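Local coordinates for protein malonyl-CoA decarboxylase (Rhodopseudomonas palustris, PDB 4KSA) that probably catalyses the decarboxylation of malonyl-CoA and, in this crystal form, holds a magnesium ion between two of its subunits, at residues Ala235-Ser240 with Thr262-Ser267; Arg118-Ile123 with Phe160-Thr165; Thr94-Phe99 with Gly109-Ala114; Gly310-Leu315 with Gln406-Met411. All blocks are in the same frame, centred on the assembly; numbering follows the deposited sequence.

Contacts 2 and 3 lie in the helical N-terminal domain, with centres about 20 Å apart, and segment 109-114 is soon followed by 118-123. Contacts 1 and 4 lie in the C-terminal domain. Their centres are about 23 Å apart and their nearest atoms about 6 Å apart. Contact 1 joins two strands of the central sheet, and contact 4 fastens a helix start to a turn that leads into another strand of that sheet. The magnesium ion sits at contact 2, on H162. The side chain of A114 in contact 3 is about 14 Å from a magnesium ion. Contacts 1 and 2 lie on opposite sides of the chain's centre, about 40 Å apart between centres.

Contact 1 of 4, residues Ala235-Ser240 with Thr262-Ser267; sequences ALTKDS and TAVFYS
T237 O is gripped from two sources. T262 N donates to it across the strands at 2.6 Å, and T261 OG1 adds a weak bond. T237 N returns a nearly straight bond to T262 O, 2.8 Å long with 175° at the hydrogen. At the next hydrogen-bonded pair, two residues along, V264 N donates to A235 O at 2.9 Å. The return bond from A235 N meets V264 O from above its carbonyl plane.

A235, T237, T262 and V264 put their side chains on the same face. T237 OG1 lies 3.3 Å from T262 CB, and these two side chains cross obliquely. V264 CG1 stands between the backbone N and the carbonyl carbon (chi1 49°). This sets it 3.6 Å from A235 CB, and T237 CG2 comes to 3.9 Å from the same V264 CG1. The Y266 ring closes the row. A235 N lies at the ring edge near its plane, and CE2 is 3.8 Å from A235 CB. The Y266 hydroxyl bonds to H197.

The strands are antiparallel neighbours, the third and fourth of seven in order 1-2-3-4-5-7-6. That order is consistent with the acetyltransferase (GNAT) fold of the C-terminal domain.

Contact 2 of 4, residues Arg118-Ile123 with Phe160-Thr165; sequences RRQELI and FVHLFT. With MG (magnesium ion), chain E.
I123 reaches F160 with the last carbon of its longer branch. CD1 sits over the centre of the F160 ring, 3.5 Å from F160 CZ, in a CH-pi contact almost straight above one face. The branch is extended at its second torsion, which carries CD1 out from the helix to the ring. The two side chains cross at about a right angle. F164 CE2 lies at the edge of the same ring, close to its plane.

I123 also packs lower down. Its CB meets L163 CD1 at 3.6 Å, and its CG2 touches that same methyl. L163 CD1 therefore lies against the root of I123, and F160 takes the tip.

These residues join helices 118-126 and 154-167 of the malonyl-CoA decarboxylase N-terminal domain. The segments run in roughly the same direction, at 40°, with their axes 10.2 Å apart. No hydrogen bond links them.

H162 has CG anti to its backbone N (chi1 179°), and its imidazole stretches away from the helix. NE2 binds the magnesium ion at 2.5 Å. H162 NE2 of the second subunit binds the same ion, which thus bridges two subunits. Q120 flanks this ring, with OE1 3.8 Å from H162 CD2. The Q120 chain bends at its second torsion. The Q120 and H162 side chains cross at about a right angle, while the amide and imidazole planes are 34° apart. The other end of the amide is held by D159, since Q120 NE2 bonds to D159 OD2. R119 NE makes a salt bridge to OD1 of the same D159.

Contact 3 of 4, residues Thr94-Phe99 with Gly109-Ala114; sequences TAIEAF and GELLRA
L111 is the main bump between the two helices. It reaches into a hollow formed by A95, I96 and F99. Its two methyls go to different walls. CD2 meets I96 CD1 at 3.3 Å, while CD1 lies over one face of the F99 ring, 3.9 Å from F99 CG. The fork atom L111 CG rests near the backbone, 4.0 Å from A95 O. F99 has CG anti to its backbone N (chi1 165°), which lays the ring beside L111 as one side of the hollow.

The second fit runs the other way. A95 CB is a small knob that enters between E110 and A114, two residues one turn apart on the facing helix. It touches E110 CG at 3.7 Å and A114 CB at 3.9 Å. The E110 contact is made by the aliphatic part of its chain. Small side chains at A95 and A114 go with a close approach: the CA atoms of A95 and L111 are 5.2 Å apart.

The second subunit packs against the same pair. Its L111 meets I96, its I96 meets F99, and its L92 meets L111. R100 of the second subunit pairs with E97. The segments are antiparallel at 160°, with axes 8.8 Å apart. This is a helical hairpin, with helices 89-101 and 105-115 joined by a short turn, and it forms part of a subunit interface.

Contact 4 of 4, residues Gly310-Leu315 with Gln406-Met411; sequences GFAKWL and QSHGLM
F311 leans on S407 from its first carbon onward. F311 CB meets S407 CB at 3.7 Å. From there CG lies anti to the backbone N (chi1 172°), and the ring turns one edge to S407, whose CA and O lie near its plane. CD2 is the ring atom nearest to S407: it comes to 3.6 Å from S407 O and also meets S407 CB. CE2, one atom further out, is 4.1 Å from the same oxygen. Outside the two segments, the ring packs on V357 and A361 of helix 347-367 and meets the ring of Y364.

Next to F311, A312 N donates to Q406 O at 3.0 Å, with 156° at the hydrogen. This is the hydrogen bond between the two segments. G310 occupies the N-cap position just before helix 311-320, and A312 lies in its first turn. H408 comes in beside A312. Its CD2 is 3.7 Å from L315 CD2, and its NE2 is 4.1 Å from A312 CB.

The other segment is shaped by its own bonds. S407 to L410 is a type I' turn closed by L410 N to S407 O. S407 OG donates to L410 O at 2.7 Å, in the carbonyl plane and on a lone pair. The chain then enters strand 411-416.

N-H groups in a first helical turn lack acceptors earlier in their own helix. Q406 O gives A312 N an acceptor from outside that helix, while F311 CB on S407 CB and L315 CD2 on the carbon CD2 of the H408 ring add carbon-to-carbon packing.

Contact 1 of 4, residues Ala235-Ser240 with Thr262-Ser267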
# COMPACT_ATOMS: atom_id res chain seq x y z
N ALA A 235 -2.07 29.03 2.59
CA ALA A 235 -3.34 29.59 3.07
C ALA A 235 -4.31 29.69 1.89
O ALA A 235 -3.96 30.20 0.83
CB ALA A 235 -3.11 30.97 3.67
N LEU A 236 -5.52 29.16 2.08
CA LEU A 236 -6.55 29.22 1.04
C LEU A 236 -7.31 30.54 1.17
O LEU A 236 -7.87 30.85 2.23
CB LEU A 236 -7.53 28.05 1.19
CG LEU A 236 -7.07 26.67 0.72
CD1 LEU A 236 -5.78 26.79 -0.09
CD2 LEU A 236 -6.90 25.76 1.94
N THR A 237 -7.33 31.32 0.09
CA THR A 237 -7.99 32.62 0.13
C THR A 237 -8.68 33.06 -1.17
O THR A 237 -8.72 32.33 -2.16
CB THR A 237 -6.98 33.73 0.48
OG1 THR A 237 -6.10 33.93 -0.64
CG2 THR A 237 -6.16 33.34 1.71
N LYS A 238 -9.22 34.28 -1.13
CA LYS A 238 -9.92 34.86 -2.28
C LYS A 238 -9.22 36.12 -2.83
O LYS A 238 -9.82 36.90 -3.56
CB LYS A 238 -11.37 35.19 -1.88
CG LYS A 238 -12.29 33.97 -1.85
CD LYS A 238 -13.65 34.28 -1.22
CE LYS A 238 -13.55 34.35 0.30
NZ LYS A 238 -14.89 34.36 0.96
N ASP A 239 -7.94 36.28 -2.49
CA ASP A 239 -7.16 37.44 -2.93
C ASP A 239 -5.70 37.26 -2.53
O ASP A 239 -5.41 36.72 -1.47
CB ASP A 239 -7.68 38.69 -2.24
CG ASP A 239 -7.45 38.65 -0.74
OD1 ASP A 239 -7.89 37.68 -0.10
OD2 ASP A 239 -6.80 39.59 -0.21
N SER A 240 -4.79 37.74 -3.37
CA SER A 240 -3.35 37.66 -3.11
C SER A 240 -2.91 38.77 -2.14
O SER A 240 -2.58 39.87 -2.57
CB SER A 240 -2.60 37.82 -4.43
OG SER A 240 -3.22 37.06 -5.45
N THR A 262 -7.65 31.53 -4.36
CA THR A 262 -6.21 31.75 -4.29
C THR A 262 -5.50 30.84 -3.30
O THR A 262 -6.00 30.55 -2.20
CB THR A 262 -5.87 33.20 -3.88
OG1 THR A 262 -6.82 34.09 -4.46
CG2 THR A 262 -4.49 33.58 -4.38
N ALA A 263 -4.32 30.39 -3.70
CA ALA A 263 -3.48 29.56 -2.86
C ALA A 263 -2.27 30.44 -2.53
O ALA A 263 -1.55 30.86 -3.44
CB ALA A 263 -3.04 28.32 -3.62
N VAL A 264 -2.06 30.74 -1.26
CA VAL A 264 -0.92 31.56 -0.92
C VAL A 264 0.16 30.95 0.01
O VAL A 264 -0.04 30.70 1.20
CB VAL A 264 -1.39 32.92 -0.39
CG1 VAL A 264 -2.44 32.74 0.66
CG2 VAL A 264 -0.20 33.69 0.16
N PHE A 265 1.32 30.70 -0.59
CA PHE A 265 2.46 30.16 0.11
C PHE A 265 2.93 31.25 1.03
O PHE A 265 3.20 32.36 0.58
CB PHE A 265 3.54 29.82 -0.91
CG PHE A 265 3.10 28.81 -1.90
CD1 PHE A 265 3.02 27.47 -1.55
CD2 PHE A 265 2.66 29.20 -3.16
CE1 PHE A 265 2.50 26.54 -2.42
CE2 PHE A 265 2.13 28.27 -4.04
CZ PHE A 265 2.05 26.94 -3.67
N TYR A 266 3.04 30.98 2.31
CA TYR A 266 3.48 32.03 3.20
C TYR A 266 4.59 31.58 4.11
O TYR A 266 5.04 32.33 4.98
CB TYR A 266 2.28 32.58 3.99
CG TYR A 266 1.68 31.64 4.99
CD1 TYR A 266 2.19 31.57 6.29
CD2 TYR A 266 0.61 30.82 4.64
CE1 TYR A 266 1.62 30.70 7.23
CE2 TYR A 266 0.04 29.94 5.58
CZ TYR A 266 0.55 29.90 6.87
OH TYR A 266 -0.00 29.05 7.79
N SER A 267 5.05 30.35 3.89
CA SER A 267 6.14 29.76 4.66
C SER A 267 6.76 28.58 3.95
O SER A 267 6.06 27.63 3.61
CB SER A 267 5.66 29.29 6.02
OG SER A 267 6.75 28.81 6.78

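Contact 2 of 4, residues Arg118-Ile123 with Phe160-Thr165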
# COMPACT_ATOMS: atom_id res chain seq x y z
N ARG A 118 40.63 10.40 1.68
CA ARG A 118 40.12 9.25 2.40
C ARG A 118 38.82 9.53 3.15
O ARG A 118 38.16 8.59 3.62
CB ARG A 118 41.19 8.75 3.37
CG ARG A 118 42.49 8.39 2.71
CD ARG A 118 43.32 7.52 3.64
NE ARG A 118 43.74 8.26 4.83
CZ ARG A 118 43.93 7.69 6.02
NH1 ARG A 118 43.74 6.38 6.17
NH2 ARG A 118 44.29 8.44 7.06
N ARG A 119 38.47 10.81 3.27
CA ARG A 119 37.25 11.23 3.95
C ARG A 119 36.04 10.59 3.29
O ARG A 119 35.12 10.11 3.96
CB ARG A 119 37.05 12.74 3.83
CG ARG A 119 38.04 13.60 4.56
CD ARG A 119 37.49 15.01 4.73
NE ARG A 119 37.70 15.82 3.54
CZ ARG A 119 38.89 16.16 3.10
NH1 ARG A 119 39.01 16.89 2.01
NH2 ARG A 119 39.96 15.75 3.75
N GLN A 120 36.03 10.62 1.97
CA GLN A 120 34.94 10.06 1.20
C GLN A 120 34.66 8.59 1.53
O GLN A 120 33.54 8.22 1.90
CB GLN A 120 35.25 10.22 -0.27
CG GLN A 120 35.71 11.61 -0.63
CD GLN A 120 35.09 12.10 -1.92
OE1 GLN A 120 34.51 11.32 -2.68
NE2 GLN A 120 35.21 13.40 -2.17
N GLU A 121 35.68 7.74 1.38
CA GLU A 121 35.50 6.34 1.65
C GLU A 121 35.01 6.14 3.09
O GLU A 121 34.22 5.24 3.35
CB GLU A 121 36.81 5.59 1.42
CG GLU A 121 36.69 4.07 1.50
CD GLU A 121 35.56 3.54 0.61
OE1 GLU A 121 35.37 4.08 -0.51
OE2 GLU A 121 34.88 2.58 1.04
N LEU A 122 35.50 6.98 4.00
CA LEU A 122 35.11 6.90 5.41
C LEU A 122 33.62 7.24 5.61
O LEU A 122 32.92 6.59 6.41
CB LEU A 122 35.95 7.85 6.26
CG LEU A 122 35.51 7.89 7.73
CD1 LEU A 122 35.71 6.48 8.33
CD2 LEU A 122 36.29 8.95 8.50
N ILE A 123 33.15 8.28 4.92
CA ILE A 123 31.76 8.68 5.02
C ILE A 123 30.88 7.61 4.36
O ILE A 123 29.86 7.19 4.92
CB ILE A 123 31.54 10.09 4.38
CG1 ILE A 123 32.33 11.14 5.16
CG2 ILE A 123 30.07 10.48 4.43
CD1 ILE A 123 32.25 12.55 4.58
N PHE A 160 31.31 16.05 1.82
CA PHE A 160 29.98 15.69 2.27
C PHE A 160 28.97 16.01 1.18
O PHE A 160 28.09 15.22 0.88
CB PHE A 160 29.61 16.46 3.55
CG PHE A 160 30.03 15.77 4.80
CD1 PHE A 160 29.28 14.74 5.34
CD2 PHE A 160 31.20 16.15 5.46
CE1 PHE A 160 29.66 14.10 6.51
CE2 PHE A 160 31.59 15.51 6.63
CZ PHE A 160 30.82 14.49 7.15
N VAL A 161 29.12 17.19 0.58
CA VAL A 161 28.23 17.63 -0.48
C VAL A 161 28.32 16.71 -1.70
O VAL A 161 27.31 16.41 -2.32
CB VAL A 161 28.53 19.10 -0.88
CG1 VAL A 161 27.67 19.53 -2.07
CG2 VAL A 161 28.24 20.02 0.30
N HIS A 162 29.51 16.23 -2.03
CA HIS A 162 29.61 15.34 -3.18
C HIS A 162 28.81 14.06 -2.95
O HIS A 162 28.11 13.60 -3.85
CB HIS A 162 31.07 14.99 -3.48
CG HIS A 162 31.24 14.06 -4.64
ND1 HIS A 162 30.93 14.41 -5.94
CD2 HIS A 162 31.66 12.77 -4.70
CE1 HIS A 162 31.14 13.38 -6.74
NE2 HIS A 162 31.58 12.37 -6.01
N LEU A 163 28.90 13.49 -1.76
CA LEU A 163 28.17 12.25 -1.47
C LEU A 163 26.67 12.47 -1.25
O LEU A 163 25.86 11.75 -1.84
CB LEU A 163 28.80 11.54 -0.26
CG LEU A 163 30.29 11.20 -0.46
CD1 LEU A 163 30.95 10.82 0.86
CD2 LEU A 163 30.41 10.07 -1.47
N PHE A 164 26.30 13.46 -0.42
CA PHE A 164 24.90 13.79 -0.15
C PHE A 164 24.17 14.08 -1.46
O PHE A 164 23.02 13.67 -1.65
CB PHE A 164 24.77 15.04 0.73
CG PHE A 164 24.99 14.80 2.19
CD1 PHE A 164 24.69 15.79 3.11
CD2 PHE A 164 25.53 13.59 2.64
CE1 PHE A 164 24.92 15.60 4.47
CE2 PHE A 164 25.77 13.38 3.99
CZ PHE A 164 25.46 14.39 4.92
N THR A 165 24.83 14.81 -2.35
CA THR A 165 24.24 15.14 -3.63
C THR A 165 23.87 13.87 -4.36
O THR A 165 22.76 13.74 -4.91
CB THR A 165 25.20 15.97 -4.49
OG1 THR A 165 25.27 17.30 -3.95
CG2 THR A 165 24.73 16.03 -5.93
MG MG E . 32.65 10.46 -7.14

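Contact 3 of 4, residues Thr94-Phe99 with Gly109-Ala114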
# COMPACT_ATOMS: atom_id res chain seq x y z
N THR A 94 53.08 11.53 -7.05
CA THR A 94 53.59 10.47 -7.92
C THR A 94 52.74 10.47 -9.18
O THR A 94 53.25 10.50 -10.30
CB THR A 94 53.43 9.10 -7.24
OG1 THR A 94 54.03 9.14 -5.94
CG2 THR A 94 54.08 8.02 -8.07
N ALA A 95 51.42 10.43 -8.99
CA ALA A 95 50.47 10.40 -10.09
C ALA A 95 50.51 11.65 -10.92
O ALA A 95 50.20 11.61 -12.12
CB ALA A 95 49.07 10.15 -9.56
N ILE A 96 50.87 12.78 -10.30
CA ILE A 96 50.95 14.04 -11.04
C ILE A 96 52.14 13.98 -11.98
O ILE A 96 52.08 14.44 -13.12
CB ILE A 96 51.14 15.27 -10.11
CG1 ILE A 96 49.88 15.51 -9.27
CG2 ILE A 96 51.40 16.53 -10.94
CD1 ILE A 96 48.73 16.10 -10.08
N GLU A 97 53.24 13.41 -11.49
CA GLU A 97 54.44 13.31 -12.30
C GLU A 97 54.26 12.28 -13.42
O GLU A 97 54.79 12.47 -14.53
CB GLU A 97 55.64 12.96 -11.41
CG GLU A 97 56.97 13.52 -11.93
CD GLU A 97 57.07 15.05 -11.83
OE1 GLU A 97 56.02 15.73 -11.84
OE2 GLU A 97 58.22 15.57 -11.76
N ALA A 98 53.51 11.21 -13.16
CA ALA A 98 53.25 10.19 -14.18
C ALA A 98 52.47 10.82 -15.34
O ALA A 98 52.79 10.62 -16.51
CB ALA A 98 52.47 9.05 -13.59
N PHE A 99 51.45 11.60 -15.00
CA PHE A 99 50.62 12.27 -16.00
C PHE A 99 51.34 13.42 -16.72
O PHE A 99 51.04 13.72 -17.89
CB PHE A 99 49.33 12.76 -15.34
CG PHE A 99 48.57 13.76 -16.14
CD1 PHE A 99 48.92 15.11 -16.13
CD2 PHE A 99 47.50 13.37 -16.93
CE1 PHE A 99 48.23 16.04 -16.88
CE2 PHE A 99 46.79 14.30 -17.68
CZ PHE A 99 47.16 15.64 -17.66
N GLY A 109 43.44 8.35 -14.89
CA GLY A 109 42.58 7.49 -14.10
C GLY A 109 43.13 7.43 -12.69
O GLY A 109 42.39 7.56 -11.72
N GLU A 110 44.44 7.25 -12.59
CA GLU A 110 45.13 7.17 -11.30
C GLU A 110 45.16 8.52 -10.60
O GLU A 110 45.04 8.60 -9.38
CB GLU A 110 46.56 6.66 -11.53
CG GLU A 110 47.49 6.85 -10.35
CD GLU A 110 47.06 6.05 -9.15
OE1 GLU A 110 46.04 6.42 -8.51
OE2 GLU A 110 47.74 5.05 -8.83
N LEU A 111 45.32 9.59 -11.38
CA LEU A 111 45.31 10.93 -10.82
C LEU A 111 43.98 11.13 -10.08
O LEU A 111 43.96 11.54 -8.92
CB LEU A 111 45.42 11.96 -11.94
CG LEU A 111 46.50 13.02 -11.81
CD1 LEU A 111 46.31 14.00 -12.94
CD2 LEU A 111 46.41 13.72 -10.46
N LEU A 112 42.88 10.81 -10.76
CA LEU A 112 41.54 10.91 -10.19
C LEU A 112 41.44 10.05 -8.94
O LEU A 112 40.83 10.43 -7.96
CB LEU A 112 40.50 10.47 -11.23
CG LEU A 112 39.04 10.20 -10.82
CD1 LEU A 112 38.40 11.45 -10.25
CD2 LEU A 112 38.26 9.70 -12.04
N ARG A 113 42.05 8.87 -8.96
CA ARG A 113 42.04 8.00 -7.80
C ARG A 113 42.87 8.66 -6.69
O ARG A 113 42.44 8.77 -5.55
CB ARG A 113 42.62 6.63 -8.21
CG ARG A 113 43.18 5.77 -7.09
CD ARG A 113 42.09 5.11 -6.30
NE ARG A 113 42.61 4.30 -5.19
CZ ARG A 113 41.84 3.64 -4.33
NH1 ARG A 113 40.51 3.70 -4.45
NH2 ARG A 113 42.39 2.93 -3.34
N ALA A 114 44.06 9.13 -7.06
CA ALA A 114 44.97 9.76 -6.13
C ALA A 114 44.43 11.02 -5.45
O ALA A 114 44.75 11.29 -4.30
CB ALA A 114 46.27 10.09 -6.85

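Contact 4 of 4, residues Gly310-Leu315 with Gln406-Met411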
# COMPACT_ATOMS: atom_id res chain seq x y z
N GLY A 310 17.81 40.24 4.06
CA GLY A 310 18.96 40.72 3.34
C GLY A 310 18.74 41.99 2.55
O GLY A 310 19.68 42.49 1.92
N PHE A 311 17.51 42.52 2.55
CA PHE A 311 17.24 43.78 1.86
C PHE A 311 17.80 44.86 2.76
O PHE A 311 18.52 45.75 2.31
CB PHE A 311 15.74 44.03 1.66
CG PHE A 311 15.42 45.41 1.12
CD1 PHE A 311 15.89 45.82 -0.13
CD2 PHE A 311 14.65 46.32 1.86
CE1 PHE A 311 15.60 47.10 -0.63
CE2 PHE A 311 14.36 47.60 1.37
CZ PHE A 311 14.84 47.99 0.13
N ALA A 312 17.49 44.77 4.05
CA ALA A 312 17.98 45.73 5.03
C ALA A 312 19.50 45.81 4.99
O ALA A 312 20.08 46.90 4.92
CB ALA A 312 17.52 45.35 6.42
N LYS A 313 20.14 44.65 5.02
CA LYS A 313 21.60 44.59 5.00
C LYS A 313 22.13 45.27 3.75
O LYS A 313 23.09 46.04 3.80
CB LYS A 313 22.08 43.14 5.04
CG LYS A 313 21.44 42.28 6.15
CD LYS A 313 22.32 41.05 6.46
CE LYS A 313 21.63 40.03 7.38
NZ LYS A 313 20.69 39.11 6.64
N TRP A 314 21.49 44.99 2.62
CA TRP A 314 21.91 45.57 1.36
C TRP A 314 21.76 47.08 1.35
O TRP A 314 22.66 47.78 0.91
CB TRP A 314 21.08 44.98 0.21
CG TRP A 314 21.39 45.60 -1.11
CD1 TRP A 314 22.44 45.31 -1.93
CD2 TRP A 314 20.63 46.61 -1.79
NE1 TRP A 314 22.40 46.08 -3.06
CE2 TRP A 314 21.30 46.90 -3.00
CE3 TRP A 314 19.47 47.33 -1.47
CZ2 TRP A 314 20.82 47.84 -3.91
CZ3 TRP A 314 19.00 48.27 -2.37
CH2 TRP A 314 19.68 48.53 -3.58
N LEU A 315 20.61 47.57 1.83
CA LEU A 315 20.32 49.00 1.88
C LEU A 315 21.34 49.75 2.71
O LEU A 315 21.74 50.86 2.37
CB LEU A 315 18.92 49.25 2.46
CG LEU A 315 18.41 50.69 2.42
CD1 LEU A 315 18.38 51.18 0.98
CD2 LEU A 315 17.01 50.78 3.04
N GLN A 406 14.87 42.84 9.06
CA GLN A 406 15.17 42.05 7.88
C GLN A 406 15.08 42.85 6.57
O GLN A 406 15.98 42.78 5.73
CB GLN A 406 14.20 40.88 7.86
CG GLN A 406 14.66 39.69 7.08
CD GLN A 406 14.07 38.40 7.64
OE1 GLN A 406 12.85 38.25 7.72
NE2 GLN A 406 14.94 37.48 8.03
N SER A 407 14.00 43.61 6.41
CA SER A 407 13.79 44.39 5.19
C SER A 407 12.91 45.61 5.41
O SER A 407 12.23 46.06 4.49
CB SER A 407 13.11 43.52 4.15
OG SER A 407 11.85 43.07 4.64
N HIS A 408 12.91 46.16 6.62
CA HIS A 408 12.10 47.34 6.92
C HIS A 408 10.62 47.10 6.59
O HIS A 408 9.96 47.95 6.00
CB HIS A 408 12.64 48.55 6.15
CG HIS A 408 14.07 48.88 6.46
ND1 HIS A 408 14.51 49.20 7.73
CD2 HIS A 408 15.17 48.91 5.66
CE1 HIS A 408 15.81 49.42 7.70
NE2 HIS A 408 16.24 49.25 6.46
N GLY A 409 10.11 45.92 6.97
CA GLY A 409 8.72 45.57 6.73
C GLY A 409 8.35 45.19 5.31
O GLY A 409 7.22 44.79 5.04
N LEU A 410 9.31 45.29 4.39
CA LEU A 410 9.06 44.98 2.99
C LEU A 410 8.90 43.50 2.69
O LEU A 410 9.77 42.69 2.98
CB LEU A 410 10.20 45.57 2.14
CG LEU A 410 9.99 45.71 0.63
CD1 LEU A 410 10.40 44.45 -0.11
CD2 LEU A 410 8.53 46.05 0.35
N MSE A 411 7.75 43.15 2.10
CA MSE A 411 7.45 41.78 1.70
C MSE A 411 7.11 41.82 0.22
O MSE A 411 7.05 42.89 -0.38
CB MSE A 411 6.25 41.23 2.46
CG MSE A 411 6.51 40.95 3.92
SE MSE A 411 5.12 39.83 4.68
CE MSE A 411 6.00 38.11 4.50